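Local coordinates for Lmo0325 protein (Listeria monocytogenes EGD-e, PDB 4RYK) that probably binds DNA through an N-terminal helix-turn-helix domain and regulates transcription, as a putative Rgg-like regulator whose C-terminal domain is probably a helical-repeat array, at residues I84-L89 and K117-T122; V96-L101 and H121-T126; E162-F167 and R200-H205; N218-A223 and W257-E262. One frame throughout, in Å; residues are numbered along the deposited sequence.

How the contacts relate
All four contacts join helices of the C-terminal part. Contacts 1 and 2 share helix 113-132 and touch each other, their centres about 7 Å apart: contact 1 is fully buried and wholly hydrocarbon, whereas contact 2, farther from the chain centre (about 19 Å against 13 Å) and only partly buried, adds the stem of an arginine and a glutamine to its aliphatic packing. Contact 3 has its centre about 5 Å from that of the chain and meets contact 1 where Ile119 touches Ile166; its valine, leucine and phenylalanine are flanked by an arginine. Contact 4, centred about 27 Å out, is a surface contact between helix ends, with a weak polar bond beside an aliphatic patch.

Contact 1 (I84-L89 and K117-T122); sequences IDFVEL and KAILHT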
loop_
_atom_site.group_PDB
_atom_site.type_symbol
_atom_site.label_atom_id
_atom_site.label_comp_id
_atom_site.label_asym_id
_atom_site.label_seq_id
_atom_site.Cartn_x
_atom_site.Cartn_y
_atom_site.Cartn_z
ATOM N N ILE A 84 13.051 5.441 -4.902
ATOM C CA ILE A 84 12.231 6.662 -4.901
ATOM C C ILE A 84 12.994 7.806 -5.586
ATOM O O ILE A 84 12.476 8.463 -6.494
ATOM C CB ILE A 84 11.919 7.095 -3.466
ATOM C CG1 ILE A 84 10.939 6.105 -2.811
ATOM C CG2 ILE A 84 11.366 8.517 -3.447
ATOM C CD1 ILE A 84 11.041 6.066 -1.290
ATOM N N ASP A 85 14.231 8.032 -5.149
ATOM C CA ASP A 85 15.028 9.143 -5.699
ATOM C C ASP A 85 15.289 8.922 -7.152
ATOM O O ASP A 85 15.190 9.842 -7.946
ATOM C CB ASP A 85 16.372 9.256 -5.007
ATOM C CG ASP A 85 16.238 9.580 -3.544
ATOM O OD1 ASP A 85 15.189 10.111 -3.180
ATOM O OD2 ASP A 85 17.175 9.287 -2.761
ATOM N N PHE A 86 15.628 7.694 -7.515
ATOM C CA PHE A 86 16.018 7.434 -8.894
ATOM C C PHE A 86 14.859 7.637 -9.858
ATOM O O PHE A 86 15.004 8.153 -10.974
ATOM C CB PHE A 86 16.543 5.997 -9.026
ATOM C CG PHE A 86 16.914 5.625 -10.426
ATOM C CD1 PHE A 86 17.997 6.250 -11.067
ATOM C CD2 PHE A 86 16.168 4.699 -11.133
ATOM C CE1 PHE A 86 18.346 5.929 -12.368
ATOM C CE2 PHE A 86 16.512 4.358 -12.431
ATOM C CZ PHE A 86 17.610 4.967 -13.047
ATOM N N VAL A 87 13.700 7.181 -9.434
ATOM C CA VAL A 87 12.495 7.311 -10.230
ATOM C C VAL A 87 12.127 8.777 -10.426
ATOM O O VAL A 87 11.812 9.230 -11.530
ATOM C CB VAL A 87 11.358 6.557 -9.503
ATOM C CG1 VAL A 87 9.987 6.896 -10.069
ATOM C CG2 VAL A 87 11.626 5.061 -9.577
ATOM N N GLU A 88 12.175 9.533 -9.346
ATOM C CA GLU A 88 11.934 10.961 -9.451
ATOM C C GLU A 88 12.920 11.644 -10.406
ATOM O O GLU A 88 12.518 12.390 -11.272
ATOM C CB GLU A 88 12.014 11.592 -8.091
ATOM C CG GLU A 88 11.911 13.086 -8.175
ATOM C CD GLU A 88 11.501 13.670 -6.861
ATOM O OE1 GLU A 88 11.835 13.035 -5.837
ATOM O OE2 GLU A 88 10.846 14.739 -6.859
ATOM N N LEU A 89 14.211 11.386 -10.254
ATOM C CA LEU A 89 15.201 11.973 -11.149
ATOM C C LEU A 89 15.016 11.528 -12.602
ATOM O O LEU A 89 15.058 12.348 -13.514
ATOM C CB LEU A 89 16.590 11.605 -10.664
ATOM C CG LEU A 89 16.989 12.138 -9.291
ATOM C CD1 LEU A 89 18.200 11.424 -8.733
ATOM C CD2 LEU A 89 17.272 13.609 -9.414
ATOM N N LYS A 117 24.808 1.380 -9.026
ATOM C CA LYS A 117 25.688 2.353 -9.715
ATOM C C LYS A 117 25.679 2.171 -11.207
ATOM O O LYS A 117 25.651 3.149 -11.946
ATOM C CB LYS A 117 27.105 2.264 -9.209
ATOM C CG LYS A 117 27.200 2.761 -7.783
ATOM C CD LYS A 117 28.633 2.933 -7.321
ATOM C CE LYS A 117 29.304 1.625 -6.992
ATOM N NZ LYS A 117 30.146 1.818 -5.770
ATOM N N ALA A 118 25.657 0.920 -11.657
ATOM C CA ALA A 118 25.627 0.671 -13.104
ATOM C C ALA A 118 24.339 1.225 -13.696
ATOM O O ALA A 118 24.312 1.802 -14.778
ATOM C CB ALA A 118 25.795 -0.820 -13.399
ATOM N N ILE A 119 23.244 1.093 -12.965
ATOM C CA ILE A 119 21.966 1.600 -13.473
ATOM C C ILE A 119 22.018 3.111 -13.659
ATOM O O ILE A 119 21.640 3.664 -14.702
ATOM C CB ILE A 119 20.796 1.146 -12.566
ATOM C CG1 ILE A 119 20.452 -0.316 -12.909
ATOM C CG2 ILE A 119 19.553 1.992 -12.775
ATOM C CD1 ILE A 119 19.676 -0.985 -11.826
ATOM N N LEU A 120 22.524 3.773 -12.651
ATOM C CA LEU A 120 22.662 5.186 -12.698
ATOM C C LEU A 120 23.596 5.629 -13.835
ATOM O O LEU A 120 23.295 6.571 -14.551
ATOM C CB LEU A 120 23.218 5.657 -11.365
ATOM C CG LEU A 120 22.267 6.056 -10.250
ATOM C CD1 LEU A 120 23.074 6.289 -8.986
ATOM C CD2 LEU A 120 21.523 7.333 -10.589
ATOM N N HIS A 121 24.762 4.991 -13.954
ATOM C CA HIS A 121 25.675 5.340 -15.019
ATOM C C HIS A 121 25.004 5.211 -16.348
ATOM O O HIS A 121 25.120 6.111 -17.166
ATOM C CB HIS A 121 26.876 4.419 -15.042
ATOM C CG HIS A 121 27.988 4.873 -14.165
ATOM N ND1 HIS A 121 28.339 4.211 -13.006
ATOM C CD2 HIS A 121 28.845 5.912 -14.290
ATOM C CE1 HIS A 121 29.370 4.821 -12.448
ATOM N NE2 HIS A 121 29.695 5.854 -13.209
ATOM N N THR A 122 24.308 4.100 -16.596
ATOM C CA THR A 122 23.703 3.921 -17.906
ATOM C C THR A 122 22.672 4.988 -18.161
ATOM O O THR A 122 22.529 5.450 -19.300
ATOM C CB THR A 122 23.037 2.552 -18.150
ATOM O OG1 THR A 122 21.926 2.360 -17.266
ATOM C CG2 THR A 122 24.017 1.439 -17.940
#
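Phe86 packs against Ile119 and Leu120 in a buried, purely hydrophobic helix-helix contact, within an all-helical array consistent with the TPR-like fold expected for the Rgg C-terminal family. It joins helix 82-91 to helix 113-132, with helix 161-170 closing over the same cluster through Asn169, which touches Phe86, and Ile166, which touches Ile119. The CA atoms of Phe86 and Leu120 are 8.0 Å apart, a spacing that a large flat side chain can bridge. In Phe86, CG lies anti to the backbone N (chi1 178°), which carries the ring from helix 82-91 to the side chains of the other helix. The far end of the ring belongs to Ile119: the branch methyl CG2 lies 3.6 Å from Phe86 CZ and also reaches CE2, the two side chains crossing at roughly a right angle. Leu120 takes the neighbouring flank, running past the phenylalanine in the opposite direction. A branched aliphatic residue suits each place, since its methyls follow the outline of an aromatic ring without bringing a polar atom into the core. No hydrogen bond crosses between the segments. Thr122, three residues after Ile119 and also buried, turns its hydroxyl back to its own helix, OG1 bonding Ile119 O at 2.9 Å. Leu120 meets the ring through one methyl, CD2, which sits 3.7 Å from Phe86 CD1 and 3.9 Å from CE1.

Contact 2 (V96-L101 and H121-T126); sequences VGMQAL and HTRIQT
Selenomethionine 98 (Met98) meets Arg123 and Ile124 where two neighbouring helices, 95-108 and 113-132, run antiparallel at 157° as a helical hairpin, their local axes 9.9 Å apart. The aliphatic packing centres on Ile124. Its CG1 lies 3.7 Å from Met98 CB, and CD1 continues over the same carbon towards the backbone of Gln99, 3.9 Å from that residue's N. With CG1 anti to its own carbonyl carbon (chi1 -66°), Ile124 directs its longer branch at the facing helix, where Val95 and Leu102 also touch it. A second set of contacts joins selenium and hydrocarbon: Met98, extended beyond CG, reaches across Arg123, its SE in tight contact 3.3 Å from Arg123 CG and its CE 3.5 Å from the same carbon. Arg123 thus offers its stem to the interface, and its chain then bends at chi2 and chi3 to take the guanidinium away from segment 96-101. Phe86 and Ser90 of helix 82-91 lie beside this arginine, linking the pair to a third helix. Gln99 merely brushes Ile124, OE1 4.1 Å from CD1, and its amide finds its polar partner, Asp103, on its own helix. No hydrogen bond joins the two segments, so shape and dispersion hold the hairpin here: a long, unbranched, flexible side chain, with selenium replacing the methionine sulfur, fits its neighbours, and Arg123 adds CB and CG while its guanidinium leads away.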
loop_
_atom_site.group_PDB
_atom_site.type_symbol
_atom_site.label_atom_id
_atom_site.label_comp_id
_atom_site.label_asym_id
_atom_site.label_seq_id
_atom_site.Cartn_x
_atom_site.Cartn_y
_atom_site.Cartn_z
ATOM N N VAL A 96 22.042 16.104 -13.718
ATOM C CA VAL A 96 22.812 16.670 -12.621
ATOM C C VAL A 96 22.454 16.004 -11.294
ATOM O O VAL A 96 23.329 15.578 -10.565
ATOM C CB VAL A 96 22.639 18.197 -12.541
ATOM C CG1 VAL A 96 23.418 18.785 -11.367
ATOM C CG2 VAL A 96 23.071 18.841 -13.858
ATOM N N GLY A 97 21.167 15.828 -11.014
ATOM C CA GLY A 97 20.742 15.135 -9.784
ATOM C C GLY A 97 21.169 13.650 -9.716
ATOM O O GLY A 97 21.571 13.140 -8.667
HETATM N N MSE A 98 21.112 12.958 -10.842
HETATM C CA MSE A 98 21.553 11.567 -10.861
HETATM C C MSE A 98 23.001 11.471 -10.573
HETATM O O MSE A 98 23.444 10.535 -9.891
HETATM C CB MSE A 98 21.409 10.956 -12.227
HETATM C CG MSE A 98 19.971 11.065 -12.629
HETATM SE SE MSE A 98 19.669 9.578 -13.836
HETATM C CE MSE A 98 17.915 10.186 -14.409
ATOM N N GLN A 99 23.791 12.400 -11.125
ATOM C CA GLN A 99 25.230 12.352 -10.890
ATOM C C GLN A 99 25.535 12.545 -9.392
ATOM O O GLN A 99 26.423 11.892 -8.840
ATOM C CB GLN A 99 25.945 13.414 -11.714
ATOM C CG GLN A 99 27.443 13.500 -11.491
ATOM C CD GLN A 99 28.150 12.251 -11.967
ATOM O OE1 GLN A 99 28.041 11.850 -13.128
ATOM N NE2 GLN A 99 28.874 11.620 -11.059
ATOM N N ALA A 100 24.779 13.415 -8.743
ATOM C CA ALA A 100 24.906 13.616 -7.284
ATOM C C ALA A 100 24.485 12.370 -6.504
ATOM O O ALA A 100 25.150 11.932 -5.556
ATOM C CB ALA A 100 24.058 14.820 -6.854
ATOM N N LEU A 101 23.378 11.769 -6.909
ATOM C CA LEU A 101 23.022 10.499 -6.308
ATOM C C LEU A 101 24.138 9.468 -6.512
ATOM O O LEU A 101 24.476 8.716 -5.597
ATOM C CB LEU A 101 21.716 10.005 -6.866
ATOM C CG LEU A 101 21.233 8.694 -6.272
ATOM C CD1 LEU A 101 20.987 8.847 -4.787
ATOM C CD2 LEU A 101 19.969 8.254 -6.953
ATOM N N HIS A 121 24.762 4.991 -13.954
ATOM C CA HIS A 121 25.675 5.340 -15.019
ATOM C C HIS A 121 25.004 5.211 -16.348
ATOM O O HIS A 121 25.120 6.111 -17.166
ATOM C CB HIS A 121 26.876 4.419 -15.042
ATOM C CG HIS A 121 27.988 4.873 -14.165
ATOM N ND1 HIS A 121 28.339 4.211 -13.006
ATOM C CD2 HIS A 121 28.845 5.912 -14.290
ATOM C CE1 HIS A 121 29.370 4.821 -12.448
ATOM N NE2 HIS A 121 29.695 5.854 -13.209
ATOM N N THR A 122 24.308 4.100 -16.596
ATOM C CA THR A 122 23.703 3.921 -17.906
ATOM C C THR A 122 22.672 4.988 -18.161
ATOM O O THR A 122 22.529 5.450 -19.300
ATOM C CB THR A 122 23.037 2.552 -18.150
ATOM O OG1 THR A 122 21.926 2.360 -17.266
ATOM C CG2 THR A 122 24.017 1.439 -17.940
ATOM N N ARG A 123 21.949 5.372 -17.117
ATOM C CA ARG A 123 20.884 6.357 -17.265
ATOM C C ARG A 123 21.507 7.715 -17.541
ATOM O O ARG A 123 21.004 8.482 -18.357
ATOM C CB ARG A 123 19.995 6.354 -16.003
ATOM C CG ARG A 123 18.782 7.251 -16.019
ATOM C CD ARG A 123 17.889 7.064 -17.222
ATOM N NE ARG A 123 17.116 5.854 -17.158
ATOM C CZ ARG A 123 15.788 5.809 -17.045
ATOM N NH1 ARG A 123 15.052 6.920 -16.988
ATOM N NH2 ARG A 123 15.190 4.635 -17.006
ATOM N N ILE A 124 22.626 8.008 -16.910
ATOM C CA ILE A 124 23.313 9.285 -17.223
ATOM C C ILE A 124 23.892 9.309 -18.663
ATOM O O ILE A 124 23.748 10.300 -19.359
ATOM C CB ILE A 124 24.400 9.616 -16.188
ATOM C CG1 ILE A 124 23.770 9.905 -14.812
ATOM C CG2 ILE A 124 25.277 10.786 -16.656
ATOM C CD1 ILE A 124 24.691 9.583 -13.649
ATOM N N GLN A 125 24.504 8.226 -19.128
ATOM C CA GLN A 125 24.972 8.179 -20.530
ATOM C C GLN A 125 23.781 8.292 -21.513
ATOM O O GLN A 125 23.840 9.062 -22.478
ATOM C CB GLN A 125 25.759 6.910 -20.865
ATOM C CG GLN A 125 26.962 6.596 -19.988
ATOM C CD GLN A 125 27.423 5.138 -20.137
ATOM O OE1 GLN A 125 26.624 4.222 -20.382
ATOM N NE2 GLN A 125 28.714 4.919 -19.979
ATOM N N THR A 126 22.685 7.580 -21.265
ATOM C CA THR A 126 21.524 7.683 -22.149
ATOM C C THR A 126 20.941 9.095 -22.236
ATOM O O THR A 126 20.690 9.584 -23.344
ATOM C CB THR A 126 20.417 6.726 -21.731
ATOM O OG1 THR A 126 20.989 5.427 -21.696
ATOM C CG2 THR A 126 19.276 6.733 -22.729
#

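Contact 3 (E162-F167 and R200-H205); sequences EEVRIF and RLLFCH
Val164 of helix 161-170 packs against Leu202 and Phe203 of helix 197-216 with both of its methyls. CG1, anti to the backbone N (chi1 179°), touches both partners, lying 3.8 Å from Leu202 CD2 and also against the Phe203 ring, while CG2 meets that ring at CE1 and CZ, 3.5 Å from Phe203 CZ. A beta-branched residue suits this place because it serves two neighbours from one short stem. Leu202 answers with CG anti to its backbone N (chi1 -177°), which sends both methyls towards the opposite helix, and it slides past Val164 in the reverse direction. The Phe203 side chain crosses Val164 at about a right angle, and its ring receives CG1 over one face, towards the rim; Met186, Ser189 and Tyr193 of helix 176-193 also pack on this ring. Arg165 completes the group. Its chi1 of -71° puts CG 4.0 Å from Leu202 CD2, and the extended chain beyond lays the guanidinium by the same leucine: CD2 lies over one face, 4.2 Å above the plane and offset to the rim. An arginine can thus cover a leucine with both its stem and its flat end. The local axes are 10.8 Å apart and inclined by only 19°. Near-parallel helices with another, 176-193, between them in sequence are the arrangement expected of helical-repeat proteins, consistent with the TPR-clan assignment of this C-terminal domain.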
loop_
_atom_site.group_PDB
_atom_site.type_symbol
_atom_site.label_atom_id
_atom_site.label_comp_id
_atom_site.label_asym_id
_atom_site.label_seq_id
_atom_site.Cartn_x
_atom_site.Cartn_y
_atom_site.Cartn_z
ATOM N N GLU A 162 13.848 -6.015 -5.156
ATOM C CA GLU A 162 15.022 -5.347 -5.715
ATOM C C GLU A 162 15.310 -5.825 -7.155
ATOM O O GLU A 162 15.575 -5.033 -8.038
ATOM C CB GLU A 162 16.232 -5.587 -4.799
ATOM C CG GLU A 162 17.552 -5.026 -5.330
ATOM C CD GLU A 162 17.606 -3.516 -5.210
ATOM O OE1 GLU A 162 16.732 -2.912 -4.531
ATOM O OE2 GLU A 162 18.530 -2.912 -5.738
ATOM N N GLU A 163 15.255 -7.127 -7.398
ATOM C CA GLU A 163 15.570 -7.638 -8.727
ATOM C C GLU A 163 14.466 -7.333 -9.695
ATOM O O GLU A 163 14.723 -7.092 -10.872
ATOM C CB GLU A 163 15.853 -9.141 -8.683
ATOM C CG GLU A 163 17.196 -9.492 -8.048
ATOM C CD GLU A 163 17.173 -9.381 -6.512
ATOM O OE1 GLU A 163 16.179 -9.791 -5.876
ATOM O OE2 GLU A 163 18.138 -8.874 -5.915
ATOM N N VAL A 164 13.232 -7.295 -9.210
ATOM C CA VAL A 164 12.089 -6.883 -10.028
ATOM C C VAL A 164 12.318 -5.456 -10.531
ATOM O O VAL A 164 12.132 -5.152 -11.704
ATOM C CB VAL A 164 10.736 -6.942 -9.258
ATOM C CG1 VAL A 164 9.639 -6.493 -10.141
ATOM C CG2 VAL A 164 10.423 -8.360 -8.837
ATOM N N ARG A 165 12.779 -4.578 -9.654
ATOM C CA ARG A 165 13.089 -3.200 -10.080
ATOM C C ARG A 165 14.287 -3.150 -11.013
ATOM O O ARG A 165 14.291 -2.418 -11.977
ATOM C CB ARG A 165 13.394 -2.373 -8.854
ATOM C CG ARG A 165 12.165 -2.119 -8.026
ATOM C CD ARG A 165 12.626 -1.742 -6.649
ATOM N NE ARG A 165 11.483 -1.235 -5.998
ATOM C CZ ARG A 165 11.037 -1.541 -4.810
ATOM N NH1 ARG A 165 11.682 -2.363 -3.916
ATOM N NH2 ARG A 165 9.913 -0.905 -4.505
ATOM N N ILE A 166 15.312 -3.943 -10.729
ATOM C CA ILE A 166 16.476 -3.951 -11.591
ATOM C C ILE A 166 16.075 -4.405 -13.002
ATOM O O ILE A 166 16.396 -3.748 -14.004
ATOM C CB ILE A 166 17.586 -4.828 -11.008
ATOM C CG1 ILE A 166 18.243 -4.133 -9.814
ATOM C CG2 ILE A 166 18.631 -5.105 -12.086
ATOM C CD1 ILE A 166 19.036 -5.061 -8.924
ATOM N N PHE A 167 15.325 -5.509 -13.059
ATOM C CA PHE A 167 14.895 -6.116 -14.297
ATOM C C PHE A 167 14.135 -5.106 -15.077
ATOM O O PHE A 167 14.332 -4.969 -16.299
ATOM C CB PHE A 167 13.959 -7.276 -14.043
ATOM C CG PHE A 167 13.479 -7.941 -15.264
ATOM C CD1 PHE A 167 14.387 -8.446 -16.181
ATOM C CD2 PHE A 167 12.147 -8.153 -15.467
ATOM C CE1 PHE A 167 13.952 -9.130 -17.304
ATOM C CE2 PHE A 167 11.707 -8.839 -16.578
ATOM C CZ PHE A 167 12.600 -9.306 -17.501
ATOM N N ARG A 200 2.348 -5.849 -5.316
ATOM C CA ARG A 200 1.340 -5.937 -6.353
ATOM C C ARG A 200 1.388 -4.765 -7.332
ATOM O O ARG A 200 1.326 -4.949 -8.544
ATOM C CB ARG A 200 -0.023 -6.104 -5.714
ATOM C CG ARG A 200 -1.188 -5.919 -6.648
ATOM C CD ARG A 200 -2.457 -6.405 -5.997
ATOM N NE ARG A 200 -2.812 -5.638 -4.823
ATOM C CZ ARG A 200 -2.892 -6.119 -3.609
ATOM N NH1 ARG A 200 -2.554 -7.343 -3.376
ATOM N NH2 ARG A 200 -3.251 -5.336 -2.603
ATOM N N LEU A 201 1.543 -3.563 -6.844
ATOM C CA LEU A 201 1.543 -2.407 -7.730
ATOM C C LEU A 201 2.831 -2.328 -8.568
ATOM O O LEU A 201 2.808 -1.923 -9.716
ATOM C CB LEU A 201 1.406 -1.099 -6.917
ATOM C CG LEU A 201 0.111 -0.963 -6.063
ATOM C CD1 LEU A 201 0.087 0.358 -5.254
ATOM C CD2 LEU A 201 -1.126 -1.044 -6.945
ATOM N N LEU A 202 3.948 -2.712 -7.986
ATOM C CA LEU A 202 5.203 -2.827 -8.763
ATOM C C LEU A 202 5.077 -3.859 -9.865
ATOM O O LEU A 202 5.453 -3.603 -10.987
ATOM C CB LEU A 202 6.291 -3.237 -7.834
ATOM C CG LEU A 202 7.667 -3.341 -8.475
ATOM C CD1 LEU A 202 8.182 -1.969 -8.881
ATOM C CD2 LEU A 202 8.630 -4.013 -7.479
ATOM N N PHE A 203 4.490 -5.032 -9.583
ATOM C CA PHE A 203 4.281 -5.964 -10.675
ATOM C C PHE A 203 3.333 -5.420 -11.744
ATOM O O PHE A 203 3.590 -5.613 -12.928
ATOM C CB PHE A 203 3.864 -7.327 -10.152
ATOM C CG PHE A 203 5.010 -8.092 -9.576
ATOM C CD1 PHE A 203 5.868 -8.784 -10.391
ATOM C CD2 PHE A 203 5.216 -8.132 -8.247
ATOM C CE1 PHE A 203 6.928 -9.492 -9.875
ATOM C CE2 PHE A 203 6.280 -8.834 -7.720
ATOM C CZ PHE A 203 7.131 -9.510 -8.523
ATOM N N CYS A 204 2.238 -4.755 -11.346
ATOM C CA CYS A 204 1.325 -4.170 -12.316
ATOM C C CYS A 204 2.017 -3.227 -13.259
ATOM O O CYS A 204 1.862 -3.318 -14.469
ATOM C CB CYS A 204 0.181 -3.419 -11.657
ATOM S SG CYS A 204 -1.072 -4.492 -10.886
ATOM N N HIS A 205 2.794 -2.332 -12.688
ATOM C CA HIS A 205 3.571 -1.396 -13.443
ATOM C C HIS A 205 4.528 -2.096 -14.429
ATOM O O HIS A 205 4.658 -1.701 -15.577
ATOM C CB HIS A 205 4.364 -0.570 -12.457
ATOM C CG HIS A 205 5.280 0.395 -13.102
ATOM N ND1 HIS A 205 4.844 1.575 -13.651
ATOM C CD2 HIS A 205 6.615 0.348 -13.320
ATOM C CE1 HIS A 205 5.871 2.229 -14.167
ATOM N NE2 HIS A 205 6.960 1.502 -13.982
#

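Contact 4 (N218-A223 and W257-E262); sequences NKINYA and WMKEGE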
loop_
_atom_site.group_PDB
_atom_site.type_symbol
_atom_site.label_atom_id
_atom_site.label_comp_id
_atom_site.label_asym_id
_atom_site.label_seq_id
_atom_site.Cartn_x
_atom_site.Cartn_y
_atom_site.Cartn_z
ATOM N N ASN A 218 4.918 -5.764 -31.991
ATOM C CA ASN A 218 4.096 -6.705 -32.703
ATOM C C ASN A 218 4.325 -8.165 -32.315
ATOM O O ASN A 218 4.209 -9.059 -33.159
ATOM C CB ASN A 218 4.347 -6.552 -34.202
ATOM C CG ASN A 218 3.204 -7.055 -35.018
ATOM O OD1 ASN A 218 2.060 -6.868 -34.653
ATOM N ND2 ASN A 218 3.505 -7.716 -36.115
ATOM N N LYS A 219 4.644 -8.407 -31.046
ATOM C CA LYS A 219 4.736 -9.760 -30.527
ATOM C C LYS A 219 3.472 -10.008 -29.765
ATOM O O LYS A 219 3.441 -9.867 -28.532
ATOM C CB LYS A 219 5.929 -9.868 -29.617
ATOM C CG LYS A 219 7.249 -9.607 -30.332
ATOM C CD LYS A 219 8.389 -10.242 -29.557
ATOM C CE LYS A 219 9.661 -10.298 -30.396
ATOM N NZ LYS A 219 10.466 -9.086 -30.097
ATOM N N ILE A 220 2.415 -10.317 -30.500
ATOM C CA ILE A 220 1.047 -10.306 -29.975
ATOM C C ILE A 220 0.700 -11.507 -29.072
ATOM O O ILE A 220 -0.013 -11.349 -28.049
ATOM C CB ILE A 220 0.042 -10.107 -31.125
ATOM C CG1 ILE A 220 0.334 -8.774 -31.825
ATOM C CG2 ILE A 220 -1.396 -10.072 -30.615
ATOM C CD1 ILE A 220 0.371 -7.549 -30.915
ATOM N N ASN A 221 1.241 -12.677 -29.396
ATOM C CA ASN A 221 1.135 -13.836 -28.492
ATOM C C ASN A 221 1.675 -13.498 -27.112
ATOM O O ASN A 221 1.042 -13.756 -26.119
ATOM C CB ASN A 221 1.909 -15.037 -29.018
ATOM C CG ASN A 221 1.353 -15.550 -30.323
ATOM O OD1 ASN A 221 0.208 -15.245 -30.684
ATOM N ND2 ASN A 221 2.151 -16.336 -31.051
ATOM N N TYR A 222 2.873 -12.939 -27.083
ATOM C CA TYR A 222 3.505 -12.585 -25.832
ATOM C C TYR A 222 2.756 -11.448 -25.125
ATOM O O TYR A 222 2.637 -11.459 -23.911
ATOM C CB TYR A 222 4.956 -12.200 -26.088
ATOM C CG TYR A 222 5.894 -13.350 -26.438
ATOM C CD1 TYR A 222 5.483 -14.685 -26.393
ATOM C CD2 TYR A 222 7.219 -13.087 -26.766
ATOM C CE1 TYR A 222 6.364 -15.708 -26.701
ATOM C CE2 TYR A 222 8.105 -14.099 -27.068
ATOM C CZ TYR A 222 7.680 -15.410 -27.030
ATOM O OH TYR A 222 8.586 -16.426 -27.338
ATOM N N ALA A 223 2.280 -10.477 -25.895
ATOM C CA ALA A 223 1.558 -9.358 -25.338
ATOM C C ALA A 223 0.323 -9.875 -24.634
ATOM O O ALA A 223 0.022 -9.438 -23.546
ATOM C CB ALA A 223 1.165 -8.357 -26.407
ATOM N N TRP A 257 -7.072 -6.072 -29.113
ATOM C CA TRP A 257 -8.227 -6.339 -29.956
ATOM C C TRP A 257 -8.095 -5.689 -31.320
ATOM O O TRP A 257 -8.417 -6.322 -32.345
ATOM C CB TRP A 257 -9.529 -5.901 -29.288
ATOM C CG TRP A 257 -10.015 -6.882 -28.265
ATOM C CD1 TRP A 257 -9.736 -8.211 -28.207
ATOM C CD2 TRP A 257 -10.879 -6.608 -27.158
ATOM N NE1 TRP A 257 -10.371 -8.778 -27.133
ATOM C CE2 TRP A 257 -11.094 -7.819 -26.485
ATOM C CE3 TRP A 257 -11.517 -5.455 -26.690
ATOM C CZ2 TRP A 257 -11.895 -7.913 -25.341
ATOM C CZ3 TRP A 257 -12.332 -5.551 -25.566
ATOM C CH2 TRP A 257 -12.510 -6.777 -24.904
HETATM N N MSE A 258 -7.610 -4.455 -31.369
HETATM C CA MSE A 258 -7.442 -3.790 -32.661
HETATM C C MSE A 258 -6.490 -4.552 -33.538
HETATM O O MSE A 258 -6.724 -4.734 -34.704
HETATM C CB MSE A 258 -6.978 -2.346 -32.493
HETATM C CG MSE A 258 -8.064 -1.541 -31.806
HETATM SE SE MSE A 258 -7.767 0.388 -31.877
HETATM C CE MSE A 258 -6.834 0.553 -30.173
ATOM N N LYS A 259 -5.414 -5.017 -32.959
ATOM C CA LYS A 259 -4.455 -5.826 -33.656
ATOM C C LYS A 259 -4.990 -7.191 -34.023
ATOM O O LYS A 259 -4.489 -7.791 -34.942
ATOM C CB LYS A 259 -3.235 -6.054 -32.777
ATOM C CG LYS A 259 -2.360 -4.837 -32.598
ATOM C CD LYS A 259 -1.604 -4.526 -33.872
ATOM C CE LYS A 259 -0.479 -5.511 -34.111
ATOM N NZ LYS A 259 -0.450 -5.856 -35.555
ATOM N N GLU A 260 -5.957 -7.716 -33.288
ATOM C CA GLU A 260 -6.499 -9.014 -33.635
ATOM C C GLU A 260 -7.674 -8.865 -34.590
ATOM O O GLU A 260 -8.530 -9.735 -34.627
ATOM C CB GLU A 260 -6.930 -9.762 -32.377
ATOM C CG GLU A 260 -5.754 -10.246 -31.546
ATOM C CD GLU A 260 -6.162 -10.752 -30.168
ATOM O OE1 GLU A 260 -7.265 -10.405 -29.670
ATOM O OE2 GLU A 260 -5.360 -11.495 -29.567
ATOM N N GLY A 261 -7.739 -7.749 -35.319
ATOM C CA GLY A 261 -8.893 -7.439 -36.169
ATOM C C GLY A 261 -10.231 -7.087 -35.523
ATOM O O GLY A 261 -11.225 -6.928 -36.222
ATOM N N GLU A 262 -10.296 -6.931 -34.212
ATOM C CA GLU A 262 -11.543 -6.611 -33.543
ATOM C C GLU A 262 -11.541 -5.100 -33.309
ATOM O O GLU A 262 -11.576 -4.614 -32.146
ATOM C CB GLU A 262 -11.555 -7.332 -32.211
ATOM C CG GLU A 262 -11.953 -8.782 -32.277
ATOM C CD GLU A 262 -13.410 -8.905 -31.924
ATOM O OE1 GLU A 262 -14.243 -8.523 -32.777
ATOM O OE2 GLU A 262 -13.709 -9.327 -30.777
#
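Bends at chi2 (-72°), chi3 and chi4 fold the Lys259 chain round so that its ammonium meets Asn218, whose CG is anti to the backbone N (chi1 -157°). Two Schellman motifs frame this surface contact: Asn218 is the C-prime residue ending helix 197-216, and Gly261 plays that part for helix 243-259. Both adopt positive phi, which glycine and asparagine tolerate better than most residues. Beside the polar pair, Ile220, in the first turn of the next helix, packs obliquely on the lysine, CD1 3.9 Å from Lys259 CE. Lysine fits such a place, since its CE packs on the isoleucine while its charged end remains near polar partners, including a weak, long ion pair with Glu300. Glu260 borders the patch, with OE2 4.3 Å from Ile220 CG2 and hydrogen-bonded to Asn224. One weak hydrogen bond joins the segments, from Lys259 NZ to Asn218 OD1 at 2.9 Å; Lys259 CE is equally near that oxygen, which fits the weakness.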